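Local structure of exodeoxyribonuclease III (Archaeoglobus fulgidus, 2VOA) at residues Arg13-Leu16 / His17-Ile20; Thr36-Asn40 / Arg41-Glu45. The protein is an AP endonuclease of the exodeoxyribonuclease III family, which probably cuts DNA at abasic sites with the help of magnesium or manganese ions. The protein carries 1 engineered substitution. One frame throughout, in Å; residues are numbered along the deposited sequence.

Contact 1 comes first along the chain: its residues 13-20 run from the loop after strand 2-8 into helix 16-26. Contact 2, residues 36-45, fills the loop between strand 30-34 and helix 45-49. Strands 2-8 and 30-34 are parallel neighbours in one mixed sheet, which brings the two contacts together with centres about 12 Å apart. They touch directly: Arg13 NH2 gives a weak hydrogen bond to Lys37 O, and Leu16 CD1 packs 3.8 Å from Pro44 CB. Both lie on the DNA-facing side of this DNase I-like fold, contact 1 holding two backbone phosphates and Lys37 of contact 2 lying against a sugar, with Thr36 near the predicted metal ligands Glu35 and Asn8.

Contact 1. Residues Arg13-Leu16 / His17-Ile20; sequences RSRL and HIVI. With nucleotides of chain C.
Arg15 meets Ile18 and Val19, three and four residues on, in a local contact at the start of helix 16-26, where Arg15 is the N-cap at the end of the loop that leaves strand 2-8. Its carbonyl oxygen is gripped twice, by Val19 N at 2.9 Å and by Ile18 N. One residue on, Ile20 N reaches Leu16 O at 3.1 Å, and Leu16 CD2 lies alongside Ile20 CG1.

The Arg15 side chain bends twice, at chi2 (65°) and chi3 (60°), laying CD 3.8 Å from Ile18 CG1 and pointing the guanidinium at the DNA. There its edge meets the phosphate of DG3 of chain C: NH1 donates to OP1 at 3.0 Å in an almost straight bond, and NH2 to O5' at 3.1 Å. The remaining N-H groups go to backbone carbonyls, NE to Val9, NH2 to Asn10 and NH1 to Lys244. Ser14 OG donates to OP1 of DG4 of chain C at 2.7 Å. The His17 ring stands beside the guanidinium, the planes 63° apart, with CE1 3.3 Å from Ser14 O at the ring edge; Ile18 CG1 lies against one face, offset toward the rim, and NE2 is held by Glu243 O.

Those three backbone carbonyls already fix the orientation of the buried guanidinium, and the phosphate takes the other two N-H groups, engaging all five. Two successive phosphates are thus held by adjacent residues at a helix start, near the predicted metal site: the Arg15 side chain lies about 7 Å from that of Asp247, a predicted ligand.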
loop_
_atom_site.group_PDB
_atom_site.type_symbol
_atom_site.label_atom_id
_atom_site.label_comp_id
_atom_site.label_asym_id
_atom_site.label_seq_id
_atom_site.Cartn_x
_atom_site.Cartn_y
_atom_site.Cartn_z
ATOM N N ARG A 13 -5.522 0.703 10.598
ATOM C CA ARG A 13 -4.268 -0.016 10.303
ATOM C C ARG A 13 -3.587 0.500 9.028
ATOM O O ARG A 13 -2.374 0.348 8.853
ATOM C CB ARG A 13 -4.509 -1.521 10.231
ATOM C CG ARG A 13 -4.703 -2.199 11.582
ATOM C CD ARG A 13 -5.126 -3.657 11.376
ATOM N NE ARG A 13 -6.372 -3.670 10.604
ATOM C CZ ARG A 13 -7.022 -4.750 10.179
ATOM N NH1 ARG A 13 -6.579 -5.991 10.439
ATOM N NH2 ARG A 13 -8.136 -4.569 9.491
ATOM N N SER A 14 -4.374 1.132 8.161
ATOM C CA SER A 14 -3.858 1.770 6.942
ATOM C C SER A 14 -3.668 3.292 7.078
ATOM O O SER A 14 -3.340 3.949 6.093
ATOM C CB SER A 14 -4.772 1.472 5.755
ATOM O OG SER A 14 -4.616 0.125 5.346
ATOM N N ARG A 15 -3.838 3.836 8.288
ATOM C CA ARG A 15 -3.780 5.296 8.501
ATOM C C ARG A 15 -2.926 5.753 9.693
ATOM O O ARG A 15 -2.928 6.947 10.043
ATOM C CB ARG A 15 -5.201 5.886 8.607
ATOM C CG ARG A 15 -5.383 7.281 7.942
ATOM C CD ARG A 15 -5.178 7.204 6.415
ATOM N NE ARG A 15 -6.160 6.290 5.817
ATOM C CZ ARG A 15 -6.080 5.762 4.605
ATOM N NH1 ARG A 15 -5.058 6.046 3.809
ATOM N NH2 ARG A 15 -7.043 4.933 4.188
ATOM N N LEU A 16 -2.197 4.822 10.312
ATOM C CA LEU A 16 -1.323 5.186 11.442
ATOM C C LEU A 16 -0.263 6.210 11.037
ATOM O O LEU A 16 0.139 7.058 11.850
ATOM C CB LEU A 16 -0.663 3.945 12.059
ATOM C CG LEU A 16 -1.597 2.967 12.789
ATOM C CD1 LEU A 16 -0.850 1.692 13.152
ATOM C CD2 LEU A 16 -2.240 3.599 14.045
ATOM N N HIS A 17 0.174 6.151 9.783
ATOM C CA HIS A 17 1.181 7.089 9.293
ATOM C C HIS A 17 0.645 8.526 9.266
ATOM O O HIS A 17 1.440 9.468 9.147
ATOM C CB HIS A 17 1.668 6.684 7.899
ATOM C CG HIS A 17 0.627 6.850 6.836
ATOM N ND1 HIS A 17 -0.417 5.963 6.669
ATOM C CD2 HIS A 17 0.453 7.819 5.907
ATOM C CE1 HIS A 17 -1.179 6.371 5.667
ATOM N NE2 HIS A 17 -0.668 7.492 5.184
ATOM N N ILE A 18 -0.684 8.676 9.343
ATOM C CA ILE A 18 -1.336 9.979 9.447
ATOM C C ILE A 18 -1.673 10.262 10.909
ATOM O O ILE A 18 -1.305 11.299 11.437
ATOM C CB ILE A 18 -2.689 10.060 8.632
ATOM C CG1 ILE A 18 -2.458 9.828 7.132
ATOM C CG2 ILE A 18 -3.375 11.401 8.863
ATOM C CD1 ILE A 18 -1.538 10.846 6.475
ATOM N N VAL A 19 -2.383 9.331 11.545
ATOM C CA VAL A 19 -3.022 9.601 12.851
ATOM C C VAL A 19 -1.961 9.850 13.926
ATOM O O VAL A 19 -2.050 10.804 14.699
ATOM C CB VAL A 19 -3.940 8.433 13.270
ATOM C CG1 VAL A 19 -4.420 8.592 14.730
ATOM C CG2 VAL A 19 -5.117 8.317 12.304
ATOM N N ILE A 20 -0.956 8.986 13.975
ATOM C CA ILE A 20 0.055 9.094 15.032
ATOM C C ILE A 20 0.842 10.432 14.960
ATOM O O ILE A 20 0.880 11.169 15.951
ATOM C CB ILE A 20 0.944 7.816 15.115
ATOM C CG1 ILE A 20 0.076 6.565 15.393
ATOM C CG2 ILE A 20 2.083 7.968 16.172
ATOM C CD1 ILE A 20 -0.827 6.661 16.659
ATOM P P DG C 3 -5.825 3.489 0.784
ATOM O OP1 DG C 3 -5.412 4.874 1.106
ATOM O OP2 DG C 3 -4.857 2.530 0.170
ATOM O "O5'" DG C 3 -6.394 2.776 2.087
ATOM C "C5'" DG C 3 -6.722 1.403 2.156
ATOM C "C4'" DG C 3 -8.082 1.313 2.807
ATOM O "O4'" DG C 3 -9.095 1.839 1.910
ATOM C "C3'" DG C 3 -8.527 -0.098 3.141
ATOM O "O3'" DG C 3 -8.027 -0.467 4.398
ATOM C "C2'" DG C 3 -10.044 0.084 3.166
ATOM C "C1'" DG C 3 -10.201 0.941 1.926
ATOM N N9 DG C 3 -10.291 0.222 0.642
ATOM C C8 DG C 3 -9.368 0.222 -0.381
ATOM N N7 DG C 3 -9.710 -0.498 -1.412
ATOM C C5 DG C 3 -10.949 -1.024 -1.066
ATOM C C6 DG C 3 -11.815 -1.886 -1.801
ATOM O O6 DG C 3 -11.639 -2.349 -2.937
ATOM N N1 DG C 3 -12.977 -2.190 -1.085
ATOM C C2 DG C 3 -13.262 -1.704 0.175
ATOM N N2 DG C 3 -14.421 -2.097 0.719
ATOM N N3 DG C 3 -12.451 -0.895 0.876
ATOM C C4 DG C 3 -11.320 -0.587 0.194
ATOM P P DG C 4 -7.198 -1.823 4.615
ATOM O OP1 DG C 4 -6.502 -1.690 5.913
ATOM O OP2 DG C 4 -6.422 -2.122 3.381
ATOM O "O5'" DG C 4 -8.322 -2.947 4.766
ATOM C "C5'" DG C 4 -9.329 -2.821 5.782
ATOM C "C4'" DG C 4 -10.606 -3.541 5.384
ATOM O "O4'" DG C 4 -11.142 -2.943 4.191
ATOM C "C3'" DG C 4 -10.451 -5.019 5.031
ATOM O "O3'" DG C 4 -10.473 -5.781 6.215
ATOM C "C2'" DG C 4 -11.719 -5.244 4.197
ATOM C "C1'" DG C 4 -11.759 -3.945 3.388
ATOM N N9 DG C 4 -11.092 -4.042 2.077
ATOM C C8 DG C 4 -9.897 -3.474 1.681
ATOM N N7 DG C 4 -9.575 -3.730 0.439
ATOM C C5 DG C 4 -10.621 -4.543 -0.040
ATOM C C6 DG C 4 -10.844 -5.155 -1.315
ATOM O O6 DG C 4 -10.123 -5.110 -2.331
ATOM N N1 DG C 4 -12.028 -5.905 -1.365
ATOM C C2 DG C 4 -12.912 -6.027 -0.303
ATOM N N2 DG C 4 -14.016 -6.776 -0.505
ATOM N N3 DG C 4 -12.711 -5.460 0.889
ATOM C C4 DG C 4 -11.560 -4.726 0.957
#

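Contact 2. Residues Thr36-Asn40 / Arg41-Glu45; sequences TKVEN and RKFPE
The Phe43 ring has Pro44 CD over one face, Thr36 CG2 at its edge, 4.1 Å from CE1, and Glu45 CA also at the edge. Val38 crosses it at about a right angle, CG1 coming 3.6 Å from CD1, while Phe57 of strand 54-60 stacks on the ring. With CG anti to the backbone N (chi1 -172°), Phe43 turns inward to these apolar neighbours. Two further flat groups, the Glu39 carboxylate and Arg41 guanidinium, stand nearly perpendicular: OE2 lies 4.3 Å from NH2, well out of the guanidinium plane, so no N-H points at the oxygen and these two groups interact through charge alone.

A short 3-10 turn brings the groups together. Lys42 N donates to Glu39 O at 2.9 Å and Phe43 N to Asn40 O at 3.1 Å. A water donates to Asn40 O and, at 2.9 Å, to Phe43 O; the latter also accepts Glu45 N across the inverse gamma turn centred on Pro44. The Asn40 side chain ties the turn to the sheet through OD1 and Gly59 N.

Glu39 bends at chi2 (-89°) and brings its carboxylate obliquely across the Lys42 chain, OE2 3.5 Å from CD, with a long salt bridge to NZ at 4.0 Å.

The loop thus has two sides: aromatic and aliphatic packing against the sheet within, and outside a loose charge cluster in which Glu39 probably offsets part of the positive charge of Arg41 and Lys42.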
loop_
_atom_site.group_PDB
_atom_site.type_symbol
_atom_site.label_atom_id
_atom_site.label_comp_id
_atom_site.label_asym_id
_atom_site.label_seq_id
_atom_site.Cartn_x
_atom_site.Cartn_y
_atom_site.Cartn_z
ATOM N N THR A 36 -12.615 2.614 11.688
ATOM C CA THR A 36 -11.353 1.949 12.047
ATOM C C THR A 36 -11.164 0.630 11.298
ATOM O O THR A 36 -10.016 0.200 11.059
ATOM C CB THR A 36 -11.240 1.701 13.574
ATOM O OG1 THR A 36 -12.345 0.907 14.004
ATOM C CG2 THR A 36 -11.276 3.028 14.343
ATOM N N LYS A 37 -12.279 -0.021 10.968
ATOM C CA LYS A 37 -12.288 -1.225 10.125
ATOM C C LYS A 37 -11.342 -2.314 10.654
ATOM O O LYS A 37 -10.477 -2.883 9.926
ATOM C CB LYS A 37 -11.986 -0.874 8.663
ATOM C CG LYS A 37 -13.034 0.001 8.012
ATOM C CD LYS A 37 -12.633 0.392 6.601
ATOM C CE LYS A 37 -13.716 1.289 6.023
ATOM N NZ LYS A 37 -13.403 1.751 4.654
ATOM N N VAL A 38 -11.500 -2.621 11.939
ATOM C CA VAL A 38 -10.633 -3.639 12.557
ATOM C C VAL A 38 -11.337 -4.314 13.729
ATOM O O VAL A 38 -12.075 -3.667 14.470
ATOM C CB VAL A 38 -9.261 -3.008 12.992
ATOM C CG1 VAL A 38 -9.443 -1.982 14.115
ATOM C CG2 VAL A 38 -8.242 -4.090 13.357
ATOM N N GLU A 39 -11.138 -5.626 13.872
ATOM C CA GLU A 39 -11.659 -6.311 15.044
ATOM C C GLU A 39 -10.834 -5.891 16.253
ATOM O O GLU A 39 -9.633 -5.591 16.124
ATOM C CB GLU A 39 -11.661 -7.834 14.859
ATOM C CG GLU A 39 -10.318 -8.425 14.501
ATOM C CD GLU A 39 -10.048 -8.479 12.993
ATOM O OE1 GLU A 39 -9.950 -7.401 12.345
ATOM O OE2 GLU A 39 -9.882 -9.619 12.480
ATOM N N ASN A 40 -11.484 -5.843 17.415
ATOM C CA ASN A 40 -10.825 -5.426 18.668
ATOM C C ASN A 40 -9.460 -6.075 18.916
ATOM O O ASN A 40 -8.500 -5.379 19.241
ATOM C CB ASN A 40 -11.745 -5.642 19.878
ATOM C CG ASN A 40 -13.020 -4.832 19.793
ATOM O OD1 ASN A 40 -13.104 -3.869 19.034
ATOM N ND2 ASN A 40 -14.030 -5.222 20.579
ATOM N N ARG A 41 -9.360 -7.395 18.740
ATOM C CA ARG A 41 -8.099 -8.110 19.004
ATOM C C ARG A 41 -6.926 -7.730 18.071
ATOM O O ARG A 41 -5.767 -8.095 18.335
ATOM C CB ARG A 41 -8.340 -9.622 18.981
ATOM C CG ARG A 41 -8.723 -10.173 17.632
ATOM C CD ARG A 41 -8.821 -11.694 17.677
ATOM N NE ARG A 41 -9.051 -12.247 16.346
ATOM C CZ ARG A 41 -8.093 -12.711 15.547
ATOM N NH1 ARG A 41 -6.825 -12.688 15.930
ATOM N NH2 ARG A 41 -8.413 -13.192 14.353
ATOM N N LYS A 42 -7.228 -7.010 16.990
ATOM C CA LYS A 42 -6.208 -6.532 16.046
ATOM C C LYS A 42 -6.085 -4.996 16.042
ATOM O O LYS A 42 -5.346 -4.412 15.234
ATOM C CB LYS A 42 -6.499 -7.034 14.630
ATOM C CG LYS A 42 -6.433 -8.540 14.454
ATOM C CD LYS A 42 -6.510 -8.923 12.990
ATOM C CE LYS A 42 -6.401 -10.437 12.825
ATOM N NZ LYS A 42 -6.255 -10.870 11.401
ATOM N N PHE A 43 -6.789 -4.330 16.944
ATOM C CA PHE A 43 -6.659 -2.867 16.992
ATOM C C PHE A 43 -5.214 -2.523 17.395
ATOM O O PHE A 43 -4.684 -3.107 18.337
ATOM C CB PHE A 43 -7.667 -2.219 17.938
ATOM C CG PHE A 43 -7.684 -0.715 17.854
ATOM C CD1 PHE A 43 -8.644 -0.051 17.066
ATOM C CD2 PHE A 43 -6.725 0.036 18.522
ATOM C CE1 PHE A 43 -8.647 1.322 16.980
ATOM C CE2 PHE A 43 -6.719 1.409 18.436
ATOM C CZ PHE A 43 -7.672 2.053 17.660
ATOM N N PRO A 44 -4.566 -1.597 16.658
ATOM C CA PRO A 44 -3.164 -1.232 16.958
ATOM C C PRO A 44 -3.009 -0.298 18.198
ATOM O O PRO A 44 -2.590 0.864 18.069
ATOM C CB PRO A 44 -2.718 -0.529 15.669
ATOM C CG PRO A 44 -4.007 0.168 15.170
ATOM C CD PRO A 44 -5.104 -0.847 15.494
ATOM N N GLU A 45 -3.314 -0.805 19.394
ATOM C CA GLU A 45 -3.301 0.061 20.580
ATOM C C GLU A 45 -1.917 0.534 21.015
ATOM O O GLU A 45 -1.780 1.643 21.544
ATOM C CB GLU A 45 -4.105 -0.506 21.763
ATOM C CG GLU A 45 -3.854 -1.920 22.143
ATOM C CD GLU A 45 -4.156 -2.162 23.620
ATOM O OE1 GLU A 45 -3.437 -2.972 24.225
ATOM O OE2 GLU A 45 -5.080 -1.518 24.180
HETATM O O HOH W 1 -5.752 -4.824 20.455
#